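Local coordinates for protein halotolerant alpha-type carbonic anhydrase (dCA II) (Dunaliella salina, PDB 1Y7W) that probably catalyses the reversible hydration of carbon dioxide to bicarbonate at a zinc centre, and tolerates high salt, at residues A[110-115]-A[124-129]; A[153-158]-A[162-167]. All coordinates share one frame; numbering follows the deposited sequence.

Contact 1: A[110-115]-A[124-129]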
loop_
_atom_site.group_PDB
_atom_site.type_symbol
_atom_site.label_atom_id
_atom_site.label_comp_id
_atom_site.label_asym_id
_atom_site.label_seq_id
_atom_site.Cartn_x
_atom_site.Cartn_y
_atom_site.Cartn_z
ATOM N N ALA A 110 -1.613 8.516 -18.661
ATOM C CA ALA A 110 -2.927 8.864 -19.183
ATOM C C ALA A 110 -4.027 8.366 -18.267
ATOM O O ALA A 110 -3.816 7.413 -17.538
ATOM C CB ALA A 110 -3.131 8.244 -20.579
ATOM N N ASN A 111 -5.193 9.006 -18.323
ATOM C CA ASN A 111 -6.338 8.559 -17.526
ATOM C C ASN A 111 -6.008 8.470 -16.058
ATOM O O ASN A 111 -6.520 7.615 -15.349
ATOM C CB ASN A 111 -6.804 7.201 -18.040
ATOM C CG ASN A 111 -7.163 7.250 -19.508
ATOM O OD1 ASN A 111 -8.080 7.981 -19.874
ATOM N ND2 ASN A 111 -6.435 6.497 -20.361
ATOM N N LEU A 112 -5.178 9.391 -15.603
ATOM C CA LEU A 112 -4.734 9.387 -14.208
ATOM C C LEU A 112 -5.873 9.709 -13.228
ATOM O O LEU A 112 -6.806 10.462 -13.543
ATOM C CB LEU A 112 -3.647 10.403 -14.036
ATOM C CG LEU A 112 -2.344 10.092 -14.829
ATOM C CD1 LEU A 112 -1.334 11.198 -14.530
ATOM C CD2 LEU A 112 -1.758 8.739 -14.413
ATOM N N PRO A 113 -5.819 9.119 -12.032
ATOM C CA PRO A 113 -6.877 9.410 -11.057
ATOM C C PRO A 113 -6.655 10.834 -10.571
ATOM O O PRO A 113 -5.535 11.344 -10.648
ATOM C CB PRO A 113 -6.617 8.361 -9.932
ATOM C CG PRO A 113 -5.135 8.063 -10.062
ATOM C CD PRO A 113 -4.939 8.023 -11.577
ATOM N N THR A 114 -7.710 11.493 -10.078
ATOM C CA THR A 114 -7.530 12.838 -9.554
ATOM C C THR A 114 -8.154 12.991 -8.158
ATOM O O THR A 114 -9.088 12.285 -7.788
ATOM C CB THR A 114 -8.205 13.941 -10.452
ATOM O OG1 THR A 114 -9.622 13.729 -10.476
ATOM C CG2 THR A 114 -7.691 13.854 -11.898
ATOM N N ILE A 115 -7.651 13.966 -7.425
ATOM C CA ILE A 115 -8.243 14.296 -6.122
ATOM C C ILE A 115 -8.170 15.810 -6.006
ATOM O O ILE A 115 -7.136 16.419 -6.381
ATOM C CB ILE A 115 -7.456 13.695 -4.931
ATOM C CG1 ILE A 115 -7.315 12.169 -5.128
ATOM C CG2 ILE A 115 -8.223 14.037 -3.561
ATOM C CD1 ILE A 115 -6.397 11.502 -4.009
ATOM N N PHE A 124 -2.850 12.133 -9.968
ATOM C CA PHE A 124 -1.919 11.294 -9.234
ATOM C C PHE A 124 -1.328 10.187 -10.094
ATOM O O PHE A 124 -2.031 9.521 -10.833
ATOM C CB PHE A 124 -2.632 10.718 -8.007
ATOM C CG PHE A 124 -2.754 11.735 -6.920
ATOM C CD1 PHE A 124 -1.777 11.837 -5.934
ATOM C CD2 PHE A 124 -3.771 12.709 -6.975
ATOM C CE1 PHE A 124 -1.805 12.902 -4.999
ATOM C CE2 PHE A 124 -3.801 13.784 -6.030
ATOM C CZ PHE A 124 -2.820 13.857 -5.059
ATOM N N VAL A 125 -0.019 10.034 -9.985
ATOM C CA VAL A 125 0.695 9.034 -10.773
ATOM C C VAL A 125 1.103 7.815 -9.902
ATOM O O VAL A 125 1.820 7.987 -8.963
ATOM C CB VAL A 125 1.999 9.656 -11.347
ATOM C CG1 VAL A 125 2.735 8.646 -12.204
ATOM C CG2 VAL A 125 1.618 10.989 -12.160
ATOM N N PRO A 126 0.610 6.620 -10.205
ATOM C CA PRO A 126 0.993 5.415 -9.441
ATOM C C PRO A 126 2.505 5.243 -9.625
ATOM O O PRO A 126 2.997 5.284 -10.780
ATOM C CB PRO A 126 0.230 4.290 -10.138
ATOM C CG PRO A 126 -1.004 4.994 -10.684
ATOM C CD PRO A 126 -0.429 6.323 -11.202
ATOM N N ILE A 127 3.250 5.078 -8.522
ATOM C CA ILE A 127 4.696 4.932 -8.653
ATOM C C ILE A 127 5.215 3.535 -8.224
ATOM O O ILE A 127 6.322 3.139 -8.584
ATOM C CB ILE A 127 5.479 6.071 -7.919
ATOM C CG1 ILE A 127 4.970 6.222 -6.488
ATOM C CG2 ILE A 127 5.301 7.452 -8.712
ATOM C CD1 ILE A 127 5.911 7.028 -5.581
ATOM N N GLN A 128 4.440 2.815 -7.430
ATOM C CA GLN A 128 4.831 1.429 -7.043
ATOM C C GLN A 128 3.689 0.853 -6.221
ATOM O O GLN A 128 2.766 1.593 -5.851
ATOM C CB GLN A 128 6.081 1.457 -6.164
ATOM C CG GLN A 128 5.983 2.441 -4.967
ATOM C CD GLN A 128 5.960 1.738 -3.632
ATOM O OE1 GLN A 128 5.177 0.824 -3.406
ATOM N NE2 GLN A 128 6.810 2.172 -2.735
ATOM N N PHE A 129 3.702 -0.457 -5.992
ATOM C CA PHE A 129 2.754 -0.974 -5.010
ATOM C C PHE A 129 3.541 -1.977 -4.178
ATOM O O PHE A 129 4.591 -2.493 -4.618
ATOM C CB PHE A 129 1.436 -1.533 -5.597
ATOM C CG PHE A 129 1.566 -2.773 -6.454
ATOM C CD1 PHE A 129 1.746 -4.025 -5.889
ATOM C CD2 PHE A 129 1.344 -2.699 -7.830
ATOM C CE1 PHE A 129 1.689 -5.204 -6.666
ATOM C CE2 PHE A 129 1.281 -3.862 -8.611
ATOM C CZ PHE A 129 1.446 -5.108 -8.028
#
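Where the beta hairpin of strands 114-117 and 120-133 opens at the margin of the central sheet, Pro113 and Phe124 are tied by one backbone hydrogen bond, from Phe124 N to Pro113 O at 2.9 Å with an N-H...O angle of 160°. Proline suits this position: it has no N-H to give, but its carbonyl still serves as acceptor, and its ring atom CG approaches CB of Phe124 at 4.2 Å. That carbonyl oxygen also lies at the edge of the Phe124 ring, near its plane. A little further along the edge strand, CD1 of Ile115 stands over one face of the Phe124 ring, 4.0 Å above its plane and offset toward the rim, while CB of Ile115 comes to 3.8 Å from CE2 of Phe124. The ring is swung beside its own backbone N, with CG anti to the carbonyl carbon (chi1 -77°), which turns it toward the isoleucine. Beta-branched isoleucine offers a broad, fairly rigid apolar surface, CB, CG1 and CD1, laid along the CD2-CE2 side of the ring, and Ala167 of strand 166-175 also touches this phenylalanine. On the loop side, the forked end of Leu112 meets two residues at once: CD1 lies 3.8 Å from CG2 of Val125, and CD2 packs at 4.2 Å against CD of Pro126. The carbonyl O of Phe124, 3.4 Å from CD of Pro113, is buried among these carbons with no hydrogen-bonding partner in the model. This is how the short outermost strand 114-117 is fastened to the large mixed sheet of the alpha-carbonic anhydrase fold.

Contact 2: A[153-158]-A[162-167]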
loop_
_atom_site.group_PDB
_atom_site.type_symbol
_atom_site.label_atom_id
_atom_site.label_comp_id
_atom_site.label_asym_id
_atom_site.label_seq_id
_atom_site.Cartn_x
_atom_site.Cartn_y
_atom_site.Cartn_z
ATOM N N MET A 153 0.679 6.486 -4.882
ATOM C CA MET A 153 0.625 7.444 -6.007
ATOM C C MET A 153 1.192 8.785 -5.559
ATOM O O MET A 153 1.041 9.174 -4.402
ATOM C CB MET A 153 -0.819 7.594 -6.499
ATOM C CG MET A 153 -1.458 6.238 -6.772
ATOM S SD MET A 153 -3.091 6.298 -7.466
ATOM C CE MET A 153 -3.989 7.131 -6.285
ATOM N N GLN A 154 1.822 9.526 -6.494
ATOM C CA GLN A 154 2.433 10.822 -6.169
ATOM C C GLN A 154 1.739 11.882 -7.062
ATOM O O GLN A 154 1.445 11.625 -8.233
ATOM C CB GLN A 154 3.939 10.746 -6.524
ATOM C CG GLN A 154 4.767 12.005 -6.303
ATOM C CD GLN A 154 6.216 11.694 -6.579
ATOM O OE1 GLN A 154 6.895 11.152 -5.721
ATOM N NE2 GLN A 154 6.657 11.903 -7.822
ATOM N N GLU A 155 1.480 13.050 -6.513
ATOM C CA GLU A 155 0.834 14.093 -7.324
ATOM C C GLU A 155 1.746 14.362 -8.562
ATOM O O GLU A 155 2.990 14.291 -8.487
ATOM C CB GLU A 155 0.666 15.355 -6.488
ATOM C CG GLU A 155 1.941 15.961 -6.037
ATOM C CD GLU A 155 1.727 17.371 -5.449
ATOM O OE1 GLU A 155 1.054 18.220 -6.099
ATOM O OE2 GLU A 155 2.238 17.619 -4.344
ATOM N N GLN A 156 1.127 14.670 -9.696
ATOM C CA GLN A 156 1.895 14.909 -10.917
ATOM C C GLN A 156 2.735 16.203 -10.835
ATOM O O GLN A 156 2.310 17.202 -10.280
ATOM C CB GLN A 156 0.917 14.962 -12.076
ATOM C CG GLN A 156 1.543 15.095 -13.442
ATOM C CD GLN A 156 0.556 14.726 -14.522
ATOM O OE1 GLN A 156 -0.588 15.201 -14.548
ATOM N NE2 GLN A 156 0.980 13.854 -15.409
ATOM N N ASP A 157 3.934 16.223 -11.375
ATOM C CA ASP A 157 4.692 17.499 -11.247
ATOM C C ASP A 157 4.608 18.242 -9.874
ATOM O O ASP A 157 4.071 19.368 -9.791
ATOM C CB ASP A 157 4.244 18.533 -12.307
ATOM C CG ASP A 157 4.057 17.931 -13.692
ATOM O OD1 ASP A 157 4.919 17.123 -14.136
ATOM O OD2 ASP A 157 3.037 18.283 -14.346
ATOM N N PRO A 158 5.106 17.637 -8.777
ATOM C CA PRO A 158 5.018 18.389 -7.512
ATOM C C PRO A 158 6.084 19.506 -7.473
ATOM O O PRO A 158 6.960 19.549 -8.333
ATOM C CB PRO A 158 5.334 17.334 -6.462
ATOM C CG PRO A 158 6.294 16.417 -7.197
ATOM C CD PRO A 158 5.637 16.285 -8.573
ATOM N N ALA A 162 10.547 15.371 -2.717
ATOM C CA ALA A 162 10.702 15.007 -1.299
ATOM C C ALA A 162 9.543 15.375 -0.391
ATOM O O ALA A 162 9.405 14.781 0.665
ATOM C CB ALA A 162 11.991 15.606 -0.694
ATOM N N THR A 163 8.739 16.361 -0.755
ATOM C CA THR A 163 7.621 16.762 0.058
ATOM C C THR A 163 6.298 16.657 -0.674
ATOM O O THR A 163 5.294 17.241 -0.239
ATOM C CB THR A 163 7.783 18.207 0.512
ATOM O OG1 THR A 163 7.774 19.060 -0.645
ATOM C CG2 THR A 163 9.134 18.368 1.234
ATOM N N ALA A 164 6.295 15.906 -1.776
ATOM C CA ALA A 164 5.102 15.767 -2.615
ATOM C C ALA A 164 3.868 15.188 -1.938
ATOM O O ALA A 164 3.979 14.328 -1.039
ATOM C CB ALA A 164 5.451 14.895 -3.855
ATOM N N GLN A 165 2.697 15.691 -2.330
ATOM C CA GLN A 165 1.448 15.126 -1.792
ATOM C C GLN A 165 1.359 13.686 -2.357
ATOM O O GLN A 165 1.604 13.472 -3.586
ATOM C CB GLN A 165 0.249 15.933 -2.300
ATOM C CG GLN A 165 -1.048 15.262 -1.933
ATOM C CD GLN A 165 -1.325 15.421 -0.444
ATOM O OE1 GLN A 165 -1.511 16.544 0.011
ATOM N NE2 GLN A 165 -1.386 14.294 0.316
ATOM N N LEU A 166 1.070 12.705 -1.480
ATOM C CA LEU A 166 0.883 11.333 -1.934
ATOM C C LEU A 166 -0.574 10.876 -1.752
ATOM O O LEU A 166 -1.318 11.457 -0.955
ATOM C CB LEU A 166 1.791 10.349 -1.143
ATOM C CG LEU A 166 3.298 10.646 -1.166
ATOM C CD1 LEU A 166 4.062 9.555 -0.386
ATOM C CD2 LEU A 166 3.742 10.644 -2.672
ATOM N N ALA A 167 -0.990 9.860 -2.513
ATOM C CA ALA A 167 -2.335 9.275 -2.316
ATOM C C ALA A 167 -2.077 7.788 -2.306
ATOM O O ALA A 167 -1.401 7.281 -3.223
ATOM C CB ALA A 167 -3.254 9.622 -3.476
#
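Met153 and Ala167 form an antiparallel hydrogen-bonded pair in the beta hairpin of strands 147-155 and 166-175, and this end of the contact is the tightly packed one. Met153 N donates to Ala167 O at 2.8 Å, and Ala167 N returns a bond to Met153 O. On the same face the thioether chain, bent at its last torsion (chi3 -60°), brings CE of Met153 to 3.8 Å from CB of Ala167; alanine is small enough to accept both this methyl and the nearby Phe124. On the other face, Gln154 and Leu166, the adjoining non-hydrogen-bonded pair, put CD2 of Leu166 3.9 Å from CB of Gln154.

Beyond Glu155 the strands part into a looser loop with an exposed turn. At its rim the buried CB of Ala164 is held between CG of Gln154 and the partly exposed Pro158, whose CB lies 3.6 Å from it. Between the two regimes Glu155 acts as a clasp: its backbone N donates to Gln165 O, and the two oxygens of a glutamate let it hold two partners together. OE1 forms a salt bridge with Lys122, while OE2 receives Gln165 N at 2.8 Å on the anti side, 24° out of the carboxylate plane.

Contacts 1 and 2 lie in neighbouring hairpins of one mixed sheet, with centres 10 Å apart. Strands 120-133 and 147-155 lie side by side and join them: Val125 N approaches Gln154 O at 2.8 Å, a probable hydrogen bond. Phe124 is shared between the two, its CD1 lying 3.6 Å from CB of Ala167. The same two strands carry the zinc ligands, His130 and His132 on one and His150 on the other. The side chain of Leu166 is about 10 Å from the zinc ion and about 5 Å from a bound acetate, probably from the crystallisation liquor; that of Pro126 is about 14 Å from the zinc, so both contacts lie outside the metal's coordination shell.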